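AlkZ (Streptomyces sahachiroi, PDB 5UUJ) belongs to the AlkZ-like family of DNA glycosylases, part of a clan of helix-turn-helix proteins, and folds as a single chain with more helix than strand. Local coordinates at residues 9-13 / 323-327; 15-19 / 268-272; 18-22 / 33-37; 37-41 / 287-292; 281-287 / 316-322. All coordinates share one frame; numbering follows the deposited sequence.

Interaction 1 of 5, residues 9-13 / 323-327; sequences WRQVF and KDGRV
R10 and D324 set opposite charges side by side, their guanidinium and carboxylate planes only 5° apart. OD2 of D324 stands over one face of the R10 guanidinium, 3.7 Å from R10 NH2, which makes a long salt bridge of charge and stacking with no N-H aimed at the oxygen. The stronger directed bonds of the two groups go outside the pair: R10 NH2 donates to C278 O, and D324 OD1 accepts from G280 N. K323 extends the ionic network through a salt bridge whose weak hydrogen bond runs from its NZ to D324 OD2 (3.4 Å).

D324 and G325 are the central residues of a type I' turn, closed by R326 N to K323 O at 3.1 Å and K323 N to R326 O at 2.8 Å. The turn is the tip of the beta hairpin joining strands 320-323 and 326-334, and helix 9-19 lies against it.

Packing there centres on F13. Its CG stands anti to the carbonyl carbon (chi1 -63°), which brings one ring face over the G325 peptide. Having no side chain, G325 lets its CA approach F13 CB to 3.7 Å. F13 CE2 meets R326 CG at 3.7 Å. W9 O lies on the opposite ring face, while G325 O is hydrogen-bonded to Y290 OH.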
# COMPACT_ATOMS: atom_id res chain seq x y z
N TRP A 9 2.41 -3.73 23.26
CA TRP A 9 1.90 -3.84 21.90
C TRP A 9 0.55 -3.16 21.77
O TRP A 9 0.25 -2.57 20.73
CB TRP A 9 1.81 -5.31 21.47
CG TRP A 9 3.12 -5.84 20.98
CD1 TRP A 9 3.87 -6.82 21.56
CD2 TRP A 9 3.85 -5.39 19.83
NE1 TRP A 9 5.03 -7.02 20.84
CE2 TRP A 9 5.04 -6.16 19.77
CE3 TRP A 9 3.62 -4.43 18.85
CZ2 TRP A 9 5.98 -5.98 18.76
CZ3 TRP A 9 4.56 -4.26 17.85
CH2 TRP A 9 5.73 -5.03 17.82
N ARG A 10 -0.26 -3.24 22.82
CA ARG A 10 -1.58 -2.61 22.78
C ARG A 10 -1.47 -1.09 22.80
O ARG A 10 -2.34 -0.39 22.29
CB ARG A 10 -2.44 -3.11 23.93
CG ARG A 10 -3.01 -4.50 23.67
CD ARG A 10 -3.85 -5.02 24.81
NE ARG A 10 -5.10 -4.29 24.95
CZ ARG A 10 -6.10 -4.66 25.75
NH1 ARG A 10 -6.00 -5.77 26.47
NH2 ARG A 10 -7.20 -3.93 25.81
N GLN A 11 -0.39 -0.56 23.38
CA GLN A 11 -0.07 0.86 23.21
C GLN A 11 0.23 1.15 21.74
O GLN A 11 -0.33 2.08 21.16
CB GLN A 11 1.12 1.27 24.07
CG GLN A 11 0.79 1.52 25.52
CD GLN A 11 1.94 2.18 26.26
OE1 GLN A 11 3.02 1.59 26.39
NE2 GLN A 11 1.72 3.40 26.73
N VAL A 12 1.11 0.34 21.16
CA VAL A 12 1.51 0.51 19.77
C VAL A 12 0.30 0.43 18.84
O VAL A 12 0.16 1.24 17.93
CB VAL A 12 2.56 -0.55 19.36
CG1 VAL A 12 2.79 -0.57 17.84
CG2 VAL A 12 3.88 -0.29 20.08
N PHE A 13 -0.58 -0.54 19.07
CA PHE A 13 -1.75 -0.72 18.22
C PHE A 13 -2.66 0.50 18.26
O PHE A 13 -3.13 0.97 17.23
CB PHE A 13 -2.55 -1.96 18.65
CG PHE A 13 -1.80 -3.25 18.52
CD1 PHE A 13 -0.78 -3.39 17.59
CD2 PHE A 13 -2.10 -4.33 19.33
CE1 PHE A 13 -0.09 -4.58 17.47
CE2 PHE A 13 -1.41 -5.52 19.22
CZ PHE A 13 -0.40 -5.65 18.29
N LYS A 323 -9.71 -6.72 17.12
CA LYS A 323 -10.12 -6.49 18.51
C LYS A 323 -8.90 -6.19 19.37
O LYS A 323 -7.97 -6.99 19.45
CB LYS A 323 -10.87 -7.70 19.07
CG LYS A 323 -11.26 -7.55 20.53
CD LYS A 323 -12.27 -8.59 20.97
CE LYS A 323 -12.74 -8.35 22.40
NZ LYS A 323 -11.64 -8.51 23.39
N ASP A 324 -8.92 -5.02 20.01
CA ASP A 324 -7.80 -4.55 20.82
C ASP A 324 -6.51 -4.51 20.01
O ASP A 324 -5.42 -4.71 20.55
CB ASP A 324 -7.61 -5.43 22.06
CG ASP A 324 -8.86 -5.51 22.93
OD1 ASP A 324 -9.76 -4.65 22.77
OD2 ASP A 324 -8.96 -6.43 23.76
N GLY A 325 -6.63 -4.26 18.70
CA GLY A 325 -5.48 -4.12 17.83
C GLY A 325 -5.04 -5.39 17.12
O GLY A 325 -4.23 -5.33 16.20
N ARG A 326 -5.56 -6.53 17.56
CA ARG A 326 -5.18 -7.83 17.00
C ARG A 326 -6.26 -8.39 16.09
O ARG A 326 -7.45 -8.21 16.35
CB ARG A 326 -4.88 -8.83 18.12
CG ARG A 326 -3.68 -8.48 18.97
CD ARG A 326 -3.41 -9.53 20.04
NE ARG A 326 -3.05 -10.83 19.47
CZ ARG A 326 -3.88 -11.86 19.31
NH1 ARG A 326 -5.16 -11.78 19.69
NH2 ARG A 326 -3.44 -12.99 18.78
N VAL A 327 -5.85 -9.10 15.04
CA VAL A 327 -6.79 -9.77 14.15
C VAL A 327 -7.36 -11.00 14.86
O VAL A 327 -6.60 -11.87 15.29
CB VAL A 327 -6.12 -10.19 12.82
CG1 VAL A 327 -7.10 -10.98 11.93
CG2 VAL A 327 -5.61 -8.97 12.08

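Interaction 2 of 5, residues 15-19 / 268-272; sequences WRMQR and HAEEL
W15 NE1 donates to E271 OE1 at 2.7 Å with an N-H...O angle of 144°. The oxygen sits 23° out of the indole plane and receives the bond on its anti lone pair, the one turned away from OE2. Two further donors reach the same oxygen: Q18 NE2, weakly at 3.3 Å, and a water at 2.8 Å.

H268 approaches the indole at another part of its edge, with ND1 3.5 Å from W15 CZ2. The two rings are inclined obliquely to each other. L272 lies over a face of the indole, its CD1 3.8 Å from W15 CB.

These residues join helix 9-19 to the start of helix 269-274 and the residue before it, a contact in which a tryptophan and a glutamate cross at about a right angle.

The water that donates to E271 OE1 also donates to Q18 OE1 and accepts from R19 NH1, lying in the guanidinium plane. One face of that guanidinium is covered by H268, with R19 NH2 3.8 Å from H268 CE1. R19 CG lies over one face of the indole; bends at chi2 and chi3 then turn the guanidinium toward H268 and the water, and NE is held by G217 O. E271 O accepts from T275 OG1.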
# COMPACT_ATOMS: atom_id res chain seq x y z
N TRP A 15 -1.78 3.55 19.07
CA TRP A 15 -1.08 4.67 18.47
C TRP A 15 -1.14 4.58 16.94
O TRP A 15 -1.41 5.57 16.27
CB TRP A 15 0.38 4.71 18.93
CG TRP A 15 1.13 5.87 18.36
CD1 TRP A 15 1.13 7.15 18.82
CD2 TRP A 15 1.99 5.85 17.21
NE1 TRP A 15 1.94 7.93 18.02
CE2 TRP A 15 2.47 7.16 17.03
CE3 TRP A 15 2.39 4.85 16.32
CZ2 TRP A 15 3.34 7.50 15.99
CZ3 TRP A 15 3.26 5.19 15.29
CH2 TRP A 15 3.72 6.50 15.14
N ARG A 16 -0.90 3.38 16.41
CA ARG A 16 -0.99 3.15 14.97
C ARG A 16 -2.38 3.50 14.45
O ARG A 16 -2.52 4.15 13.42
CB ARG A 16 -0.65 1.70 14.63
CG ARG A 16 0.83 1.36 14.73
CD ARG A 16 1.08 -0.12 14.55
NE ARG A 16 2.50 -0.45 14.60
CZ ARG A 16 2.98 -1.68 14.62
NH1 ARG A 16 2.17 -2.72 14.58
NH2 ARG A 16 4.29 -1.88 14.67
N MSE A 17 -3.41 3.06 15.17
CA MSE A 17 -4.78 3.31 14.73
C MSE A 17 -5.14 4.78 14.79
O MSE A 17 -6.00 5.25 14.05
CB MSE A 17 -5.75 2.49 15.58
CG MSE A 17 -5.77 1.02 15.20
SE MSE A 17 -7.18 0.05 16.13
CE MSE A 17 -7.68 -1.17 14.70
N GLN A 18 -4.49 5.52 15.68
CA GLN A 18 -4.65 6.96 15.73
C GLN A 18 -4.00 7.57 14.49
O GLN A 18 -4.60 8.39 13.80
CB GLN A 18 -4.04 7.53 17.01
CG GLN A 18 -4.07 9.04 17.10
CD GLN A 18 -2.74 9.68 16.70
OE1 GLN A 18 -2.66 10.44 15.74
NE2 GLN A 18 -1.69 9.36 17.45
N ARG A 19 -2.78 7.14 14.18
CA ARG A 19 -2.06 7.67 13.03
C ARG A 19 -2.74 7.31 11.71
O ARG A 19 -2.65 8.06 10.74
CB ARG A 19 -0.62 7.16 13.02
CG ARG A 19 0.21 7.57 14.24
CD ARG A 19 0.47 9.06 14.27
NE ARG A 19 1.25 9.51 13.12
CZ ARG A 19 1.46 10.78 12.81
NH1 ARG A 19 0.95 11.75 13.56
NH2 ARG A 19 2.18 11.09 11.74
N HIS A 268 7.72 11.10 17.91
CA HIS A 268 6.51 10.38 18.30
C HIS A 268 6.70 9.56 19.58
O HIS A 268 5.77 8.89 20.03
CB HIS A 268 6.06 9.45 17.17
CG HIS A 268 5.62 10.17 15.93
ND1 HIS A 268 5.77 9.64 14.67
CD2 HIS A 268 5.02 11.37 15.77
CE1 HIS A 268 5.29 10.49 13.78
NE2 HIS A 268 4.83 11.55 14.42
N ALA A 269 7.90 9.60 20.15
CA ALA A 269 8.23 8.77 21.30
C ALA A 269 7.35 9.08 22.52
O ALA A 269 6.75 8.17 23.09
CB ALA A 269 9.70 8.95 21.66
N GLU A 270 7.29 10.35 22.91
CA GLU A 270 6.50 10.76 24.07
C GLU A 270 5.02 10.48 23.88
O GLU A 270 4.33 10.04 24.80
CB GLU A 270 6.72 12.25 24.35
CG GLU A 270 8.12 12.59 24.82
CD GLU A 270 8.45 12.00 26.18
OE1 GLU A 270 7.58 12.06 27.08
OE2 GLU A 270 9.57 11.47 26.36
N GLU A 271 4.54 10.76 22.67
CA GLU A 271 3.16 10.51 22.30
C GLU A 271 2.78 9.04 22.46
O GLU A 271 1.72 8.71 22.98
CB GLU A 271 2.94 10.97 20.86
CG GLU A 271 1.53 10.84 20.34
CD GLU A 271 1.39 11.40 18.94
OE1 GLU A 271 1.34 10.60 17.98
OE2 GLU A 271 1.33 12.64 18.79
N LEU A 272 3.67 8.16 22.01
CA LEU A 272 3.45 6.72 22.11
C LEU A 272 3.38 6.28 23.57
O LEU A 272 2.49 5.52 23.95
CB LEU A 272 4.56 5.95 21.38
CG LEU A 272 4.60 4.43 21.58
CD1 LEU A 272 3.30 3.79 21.10
CD2 LEU A 272 5.80 3.83 20.86
O HOH W 1 -0.31 11.94 16.10

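Interaction 3 of 5, residues 18-22 / 33-37; sequences QRQFL and VVGRL
R36 reaches from helix 30-36 to the C-terminal end of helix 9-19, where its NH1 donates to R19 O at 2.8 Å. That end is a Schellman motif: F21 has positive phi as the C-prime residue, with bonds from L22 N to M17 O and from F21 N to Q18 O. The turn of the chain probably leaves R19 O available to a side-chain donor. R36 NH1 takes it in the carbonyl plane on a lone pair, at an N-H...O angle of 154°.

The R36 conformation explains the reach. CG is anti to the backbone N (chi1 175°), and bends at chi2 and chi3 fold the guanidinium back into a slot between two side chains. On one face lies the R19 guanidinium, stacked flat with planes 3° apart and centres 3.9 Å apart. On the opposite face lies CZ of F21, 3.9 Å from R36 CZ. Stacking of two cations is probably tolerated because each has acceptors of its own.

The aliphatic root of R36 is packed as well, with CB 3.4 Å from F21 CE2, and V33 CG2 adds to F21 from the same helix. Q20, extended beyond CG, sends NE2 to A218 O while its CG rests 3.6 Å from L37 CD2. A water bridges Q18 OE1, at 2.6 Å, to R36 NH1, at 3.1 Å.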
# COMPACT_ATOMS: atom_id res chain seq x y z
N GLN A 18 -4.49 5.52 15.68
CA GLN A 18 -4.65 6.96 15.73
C GLN A 18 -4.00 7.57 14.49
O GLN A 18 -4.60 8.39 13.80
CB GLN A 18 -4.04 7.53 17.01
CG GLN A 18 -4.07 9.04 17.10
CD GLN A 18 -2.74 9.68 16.70
OE1 GLN A 18 -2.66 10.44 15.74
NE2 GLN A 18 -1.69 9.36 17.45
N ARG A 19 -2.78 7.14 14.18
CA ARG A 19 -2.06 7.67 13.03
C ARG A 19 -2.74 7.31 11.71
O ARG A 19 -2.65 8.06 10.74
CB ARG A 19 -0.62 7.16 13.02
CG ARG A 19 0.21 7.57 14.24
CD ARG A 19 0.47 9.06 14.27
NE ARG A 19 1.25 9.51 13.12
CZ ARG A 19 1.46 10.78 12.81
NH1 ARG A 19 0.95 11.75 13.56
NH2 ARG A 19 2.18 11.09 11.74
N GLN A 20 -3.43 6.17 11.68
CA GLN A 20 -4.04 5.67 10.45
C GLN A 20 -5.51 6.08 10.30
O GLN A 20 -6.23 5.53 9.46
CB GLN A 20 -3.94 4.14 10.39
CG GLN A 20 -2.52 3.62 10.24
CD GLN A 20 -2.46 2.10 10.22
OE1 GLN A 20 -3.36 1.44 9.70
NE2 GLN A 20 -1.41 1.54 10.81
N PHE A 21 -5.94 7.05 11.11
CA PHE A 21 -7.29 7.59 11.06
C PHE A 21 -8.37 6.55 11.35
O PHE A 21 -9.50 6.68 10.87
CB PHE A 21 -7.56 8.23 9.69
CG PHE A 21 -6.57 9.29 9.30
CD1 PHE A 21 -6.39 10.42 10.09
CD2 PHE A 21 -5.82 9.17 8.14
CE1 PHE A 21 -5.48 11.39 9.73
CE2 PHE A 21 -4.91 10.14 7.78
CZ PHE A 21 -4.74 11.26 8.57
N LEU A 22 -8.04 5.54 12.13
CA LEU A 22 -9.01 4.51 12.50
C LEU A 22 -9.73 4.84 13.81
O LEU A 22 -10.95 4.71 13.89
CB LEU A 22 -8.32 3.14 12.60
CG LEU A 22 -7.93 2.52 11.25
CD1 LEU A 22 -7.08 1.27 11.46
CD2 LEU A 22 -9.16 2.18 10.42
N VAL A 33 -5.58 10.31 3.51
CA VAL A 33 -5.48 8.91 3.89
C VAL A 33 -4.35 8.20 3.12
O VAL A 33 -3.50 7.55 3.72
CB VAL A 33 -6.81 8.16 3.65
CG1 VAL A 33 -6.66 6.66 3.91
CG2 VAL A 33 -7.89 8.73 4.54
N VAL A 34 -4.36 8.34 1.80
CA VAL A 34 -3.35 7.70 0.97
C VAL A 34 -1.96 8.19 1.34
O VAL A 34 -1.02 7.40 1.44
CB VAL A 34 -3.61 7.97 -0.53
CG1 VAL A 34 -2.45 7.49 -1.39
CG2 VAL A 34 -4.89 7.28 -0.96
N GLY A 35 -1.82 9.49 1.56
CA GLY A 35 -0.55 10.07 1.95
C GLY A 35 -0.06 9.52 3.28
O GLY A 35 1.09 9.10 3.40
N ARG A 36 -0.94 9.53 4.27
CA ARG A 36 -0.62 9.05 5.61
C ARG A 36 -0.24 7.57 5.61
O ARG A 36 0.69 7.16 6.31
CB ARG A 36 -1.80 9.30 6.55
CG ARG A 36 -1.65 8.76 7.96
CD ARG A 36 -0.42 9.32 8.69
NE ARG A 36 -0.47 10.77 8.87
CZ ARG A 36 -1.10 11.39 9.87
NH1 ARG A 36 -1.76 10.70 10.79
NH2 ARG A 36 -1.07 12.71 9.94
N LEU A 37 -0.96 6.76 4.84
CA LEU A 37 -0.76 5.31 4.87
C LEU A 37 0.40 4.83 4.00
O LEU A 37 0.63 3.63 3.89
CB LEU A 37 -2.04 4.60 4.44
CG LEU A 37 -3.27 4.76 5.34
CD1 LEU A 37 -4.42 3.94 4.80
CD2 LEU A 37 -2.96 4.36 6.77
O HOH W 2 -3.47 11.15 13.36

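Interaction 4 of 5, residues 37-41 / 287-292; sequences LCGVQ and FDQYLL
At the root of Q289, the side chain that crosses to L37 and G39, the carbonyl oxygen of D288 accepts two backbone bonds. L291 N donates to D288 O at 2.9 Å, and L292 N donates to D288 O at 3.0 Å. D288 is the N-cap of helix 289-292: its OD2 also takes Y290 N at 2.9 Å, the donor arriving 44° out of the carboxylate plane. The other oxygen, OD1, is in a salt bridge with R55 NH1.

Q289 carries most of the crossing. Its CG is anti to the carbonyl carbon (chi1 -73°), and a bend at chi2 folds the chain toward the turn after helix 30-36. There CB lies 4.0 Å from L37 CD1, and Q289 CG comes within 3.5 Å of G39 O. That turn is itself a Schellman motif, with C38 at positive phi. L37 O is held by Y219 OH.

Q41 makes the second meeting place. Its NE2 lies 3.6 Å from F287 CD1, oblique to the ring, and its OE1, hydrogen-bonded to R80 NH2, passes 3.9 Å from L292 CD1.

The centre of the contact lies about 4 Å from the centre of the chain. Strand 40-41 is an outermost strand of its antiparallel sheet, V40 pairing with L85 of strand 83-86. Helix 289-292 is met by Y219 of helix 204-219 at Q289, and by F13 and M17 of helix 9-19 at Y290.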
# COMPACT_ATOMS: atom_id res chain seq x y z
N LEU A 37 -0.96 6.76 4.84
CA LEU A 37 -0.76 5.31 4.87
C LEU A 37 0.40 4.83 4.00
O LEU A 37 0.63 3.63 3.89
CB LEU A 37 -2.04 4.60 4.44
CG LEU A 37 -3.27 4.76 5.34
CD1 LEU A 37 -4.42 3.94 4.80
CD2 LEU A 37 -2.96 4.36 6.77
N CYS A 38 1.14 5.76 3.40
CA CYS A 38 2.24 5.43 2.49
C CYS A 38 1.73 4.60 1.32
O CYS A 38 2.33 3.60 0.93
CB CYS A 38 3.34 4.66 3.22
SG CYS A 38 3.91 5.45 4.74
N GLY A 39 0.60 5.03 0.76
CA GLY A 39 -0.03 4.34 -0.34
C GLY A 39 -1.13 3.40 0.13
O GLY A 39 -1.21 3.03 1.30
N VAL A 40 -2.01 3.04 -0.81
CA VAL A 40 -3.06 2.07 -0.58
C VAL A 40 -3.07 1.10 -1.75
O VAL A 40 -3.09 1.53 -2.91
CB VAL A 40 -4.45 2.75 -0.44
CG1 VAL A 40 -5.57 1.70 -0.34
CG2 VAL A 40 -4.48 3.68 0.76
N GLN A 41 -3.04 -0.20 -1.46
CA GLN A 41 -3.09 -1.21 -2.51
C GLN A 41 -4.40 -1.08 -3.26
O GLN A 41 -5.47 -1.03 -2.65
CB GLN A 41 -2.93 -2.62 -1.94
CG GLN A 41 -1.57 -3.25 -2.25
CD GLN A 41 -1.56 -4.77 -2.29
OE1 GLN A 41 -0.56 -5.40 -1.92
NE2 GLN A 41 -2.64 -5.38 -2.77
N PHE A 287 -7.21 -6.45 2.14
CA PHE A 287 -5.96 -5.82 1.74
C PHE A 287 -5.71 -4.51 2.48
O PHE A 287 -5.20 -3.55 1.90
CB PHE A 287 -5.94 -5.55 0.23
CG PHE A 287 -6.03 -6.79 -0.62
CD1 PHE A 287 -4.88 -7.49 -0.97
CD2 PHE A 287 -7.25 -7.25 -1.08
CE1 PHE A 287 -4.96 -8.62 -1.76
CE2 PHE A 287 -7.33 -8.38 -1.87
CZ PHE A 287 -6.18 -9.07 -2.21
N ASP A 288 -6.08 -4.44 3.75
CA ASP A 288 -5.99 -3.17 4.46
C ASP A 288 -4.58 -2.88 4.94
O ASP A 288 -3.86 -3.77 5.40
CB ASP A 288 -6.95 -3.13 5.65
CG ASP A 288 -7.09 -1.73 6.22
OD1 ASP A 288 -7.86 -0.94 5.64
OD2 ASP A 288 -6.44 -1.42 7.24
N GLN A 289 -4.19 -1.61 4.83
CA GLN A 289 -2.86 -1.16 5.20
C GLN A 289 -2.52 -1.41 6.67
O GLN A 289 -1.35 -1.54 7.01
CB GLN A 289 -2.71 0.33 4.88
CG GLN A 289 -2.60 0.63 3.39
CD GLN A 289 -1.35 0.03 2.75
OE1 GLN A 289 -0.24 0.50 2.97
NE2 GLN A 289 -1.55 -1.03 1.97
N TYR A 290 -3.54 -1.46 7.53
CA TYR A 290 -3.28 -1.76 8.94
C TYR A 290 -2.56 -3.10 9.06
O TYR A 290 -1.72 -3.29 9.94
CB TYR A 290 -4.58 -1.78 9.76
CG TYR A 290 -4.33 -2.09 11.21
CD1 TYR A 290 -3.90 -1.10 12.09
CD2 TYR A 290 -4.50 -3.38 11.71
CE1 TYR A 290 -3.65 -1.39 13.42
CE2 TYR A 290 -4.25 -3.67 13.04
CZ TYR A 290 -3.83 -2.67 13.89
OH TYR A 290 -3.58 -2.95 15.21
N LEU A 291 -2.91 -4.01 8.16
CA LEU A 291 -2.29 -5.33 8.10
C LEU A 291 -1.00 -5.32 7.30
O LEU A 291 0.02 -5.87 7.73
CB LEU A 291 -3.26 -6.34 7.49
CG LEU A 291 -3.80 -7.46 8.36
CD1 LEU A 291 -4.70 -8.35 7.52
CD2 LEU A 291 -2.69 -8.28 9.00
N LEU A 292 -1.05 -4.71 6.12
CA LEU A 292 0.04 -4.82 5.16
C LEU A 292 1.26 -3.99 5.56
O LEU A 292 2.37 -4.27 5.11
CB LEU A 292 -0.43 -4.40 3.76
CG LEU A 292 -1.53 -5.24 3.12
CD1 LEU A 292 -1.76 -4.79 1.69
CD2 LEU A 292 -1.21 -6.73 3.17

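Interaction 5 of 5, residues 281-287 / 316-322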
# COMPACT_ATOMS: atom_id res chain seq x y z
N ILE A 281 -13.49 -2.75 18.89
CA ILE A 281 -13.61 -3.53 17.66
C ILE A 281 -13.50 -2.63 16.44
O ILE A 281 -13.99 -1.50 16.43
CB ILE A 281 -14.96 -4.28 17.60
CG1 ILE A 281 -15.16 -5.14 18.85
CG2 ILE A 281 -15.05 -5.14 16.34
CD1 ILE A 281 -14.10 -6.20 19.05
N ARG A 282 -12.85 -3.14 15.40
CA ARG A 282 -12.76 -2.45 14.13
C ARG A 282 -12.91 -3.46 12.99
O ARG A 282 -12.30 -4.53 13.02
CB ARG A 282 -11.43 -1.70 14.03
CG ARG A 282 -11.35 -0.67 12.91
CD ARG A 282 -12.19 0.57 13.19
NE ARG A 282 -12.67 1.15 11.94
CZ ARG A 282 -12.71 2.45 11.65
NH1 ARG A 282 -12.30 3.36 12.53
NH2 ARG A 282 -13.16 2.84 10.47
N LEU A 283 -13.75 -3.14 12.02
CA LEU A 283 -13.93 -3.97 10.84
C LEU A 283 -13.25 -3.33 9.64
O LEU A 283 -13.69 -2.29 9.15
CB LEU A 283 -15.42 -4.20 10.53
CG LEU A 283 -16.23 -5.02 11.53
CD1 LEU A 283 -17.65 -5.20 11.03
CD2 LEU A 283 -15.59 -6.37 11.79
N LEU A 284 -12.16 -3.95 9.19
CA LEU A 284 -11.38 -3.43 8.08
C LEU A 284 -11.65 -4.24 6.82
O LEU A 284 -11.85 -5.45 6.88
CB LEU A 284 -9.89 -3.47 8.42
CG LEU A 284 -9.50 -2.80 9.75
CD1 LEU A 284 -8.01 -2.98 10.02
CD2 LEU A 284 -9.87 -1.33 9.75
N GLY A 285 -11.65 -3.56 5.67
CA GLY A 285 -11.82 -4.22 4.40
C GLY A 285 -10.63 -5.09 4.05
O GLY A 285 -9.67 -5.17 4.81
N GLY A 286 -10.70 -5.77 2.91
CA GLY A 286 -9.60 -6.61 2.47
C GLY A 286 -8.37 -5.80 2.14
O GLY A 286 -8.46 -4.60 1.91
N PHE A 287 -7.21 -6.45 2.14
CA PHE A 287 -5.96 -5.82 1.74
C PHE A 287 -5.71 -4.51 2.48
O PHE A 287 -5.20 -3.55 1.90
CB PHE A 287 -5.94 -5.55 0.23
CG PHE A 287 -6.03 -6.79 -0.62
CD1 PHE A 287 -4.88 -7.49 -0.97
CD2 PHE A 287 -7.25 -7.25 -1.08
CE1 PHE A 287 -4.96 -8.62 -1.76
CE2 PHE A 287 -7.33 -8.38 -1.87
CZ PHE A 287 -6.18 -9.07 -2.21
N TRP A 316 -4.76 -13.42 -1.89
CA TRP A 316 -5.99 -12.88 -1.30
C TRP A 316 -5.76 -12.52 0.17
O TRP A 316 -5.33 -13.36 0.96
CB TRP A 316 -7.16 -13.87 -1.42
CG TRP A 316 -8.45 -13.37 -0.77
CD1 TRP A 316 -8.90 -13.65 0.49
CD2 TRP A 316 -9.43 -12.51 -1.37
NE1 TRP A 316 -10.10 -13.02 0.71
CE2 TRP A 316 -10.45 -12.31 -0.41
CE3 TRP A 316 -9.55 -11.88 -2.61
CZ2 TRP A 316 -11.57 -11.53 -0.66
CZ3 TRP A 316 -10.67 -11.10 -2.86
CH2 TRP A 316 -11.66 -10.93 -1.89
N ILE A 317 -6.03 -11.26 0.52
CA ILE A 317 -5.97 -10.81 1.90
C ILE A 317 -7.39 -10.47 2.34
O ILE A 317 -7.98 -9.50 1.86
CB ILE A 317 -5.05 -9.58 2.08
CG1 ILE A 317 -3.68 -9.82 1.44
CG2 ILE A 317 -4.91 -9.22 3.55
CD1 ILE A 317 -2.87 -10.92 2.09
N SER A 318 -7.94 -11.27 3.25
CA SER A 318 -9.34 -11.15 3.63
C SER A 318 -9.62 -9.89 4.44
O SER A 318 -8.72 -9.33 5.06
CB SER A 318 -9.78 -12.36 4.45
OG SER A 318 -9.52 -13.57 3.76
N PRO A 319 -10.89 -9.43 4.43
CA PRO A 319 -11.29 -8.44 5.42
C PRO A 319 -11.13 -9.03 6.82
O PRO A 319 -11.33 -10.23 6.97
CB PRO A 319 -12.77 -8.17 5.09
CG PRO A 319 -12.93 -8.62 3.66
CD PRO A 319 -11.98 -9.76 3.49
N VAL A 320 -10.78 -8.21 7.81
CA VAL A 320 -10.47 -8.73 9.13
C VAL A 320 -11.24 -8.03 10.24
O VAL A 320 -11.59 -6.85 10.13
CB VAL A 320 -8.96 -8.63 9.44
CG1 VAL A 320 -8.18 -9.63 8.60
CG2 VAL A 320 -8.45 -7.21 9.22
N VAL A 321 -11.50 -8.79 11.30
CA VAL A 321 -12.02 -8.26 12.54
C VAL A 321 -10.85 -7.98 13.47
O VAL A 321 -10.12 -8.89 13.85
CB VAL A 321 -12.99 -9.25 13.22
CG1 VAL A 321 -13.64 -8.61 14.44
CG2 VAL A 321 -14.04 -9.72 12.23
N VAL A 322 -10.67 -6.71 13.81
CA VAL A 322 -9.61 -6.32 14.73
C VAL A 322 -10.20 -6.01 16.11
O VAL A 322 -11.08 -5.17 16.24
CB VAL A 322 -8.83 -5.09 14.21
CG1 VAL A 322 -7.67 -4.77 15.13
CG2 VAL A 322 -8.32 -5.35 12.80
O HOH W 3 -7.45 -6.64 5.34
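R282 and V322 exchange both backbone bonds at 2.8 Å, N to O each way. L284 N to V320 O and V320 N to L284 O are both 3.1 Å. Between these hydrogen-bonded pairs stands the non-hydrogen-bonded pair L283-V321, the ordinary ladder of an antiparallel sheet. Here strand 281-284 forms the outermost strand of a five-stranded mixed sheet.

This half is tightly filled on both faces. L283 CD2 lies 3.7 Å from V321 CG2 on the face that W331 also covers, while L284 CD1 lies 3.7 Å from V322 CG2 on the other, where L22 and Y290 pack. R282 turns its end away to a salt bridge with E23.

Beyond L284 the regular pairing ends, although the backbones stay close, G286 CA to P319 CA 3.9 Å. A water donates to both G285 O and S318 O, and the next direct bond, F287 N to I317 O, is longer at 3.2 Å, with its donor 46° above the carbonyl plane. I317 CB makes a CH-pi contact with F287, 4.0 Å from the ring centroid. The exposed W316 receives the F287 edge on its face, T-shaped with planes at 78°.

Directional backbone bonds thus fix the strand register, whereas beyond L284 one direct backbone bond, a bridging water and ring and aliphatic contacts take over.

Interactions 1, 2 and 3 all use helix 9-19, interaction 1 at its start, interactions 2 and 3 toward its C-terminal end, where they share Q18 and R19. The centres of the first two lie about 20 Å from the chain centre and combine charged or polar groups with aromatic and apolar packing; that of interaction 3, at about 12 Å, adds stacked guanidiniums. Interaction 4, about 4 Å from the centre, contains no clear bond between its segments and shares L37 with interaction 3 and F287 with interaction 5. Interactions 1 to 4 are partly buried; interaction 5, a strand ladder, is buried. It and interaction 1 reach the same sheet through consecutive strands. Y290 bonds G325 and packs on M17, L22 and L284.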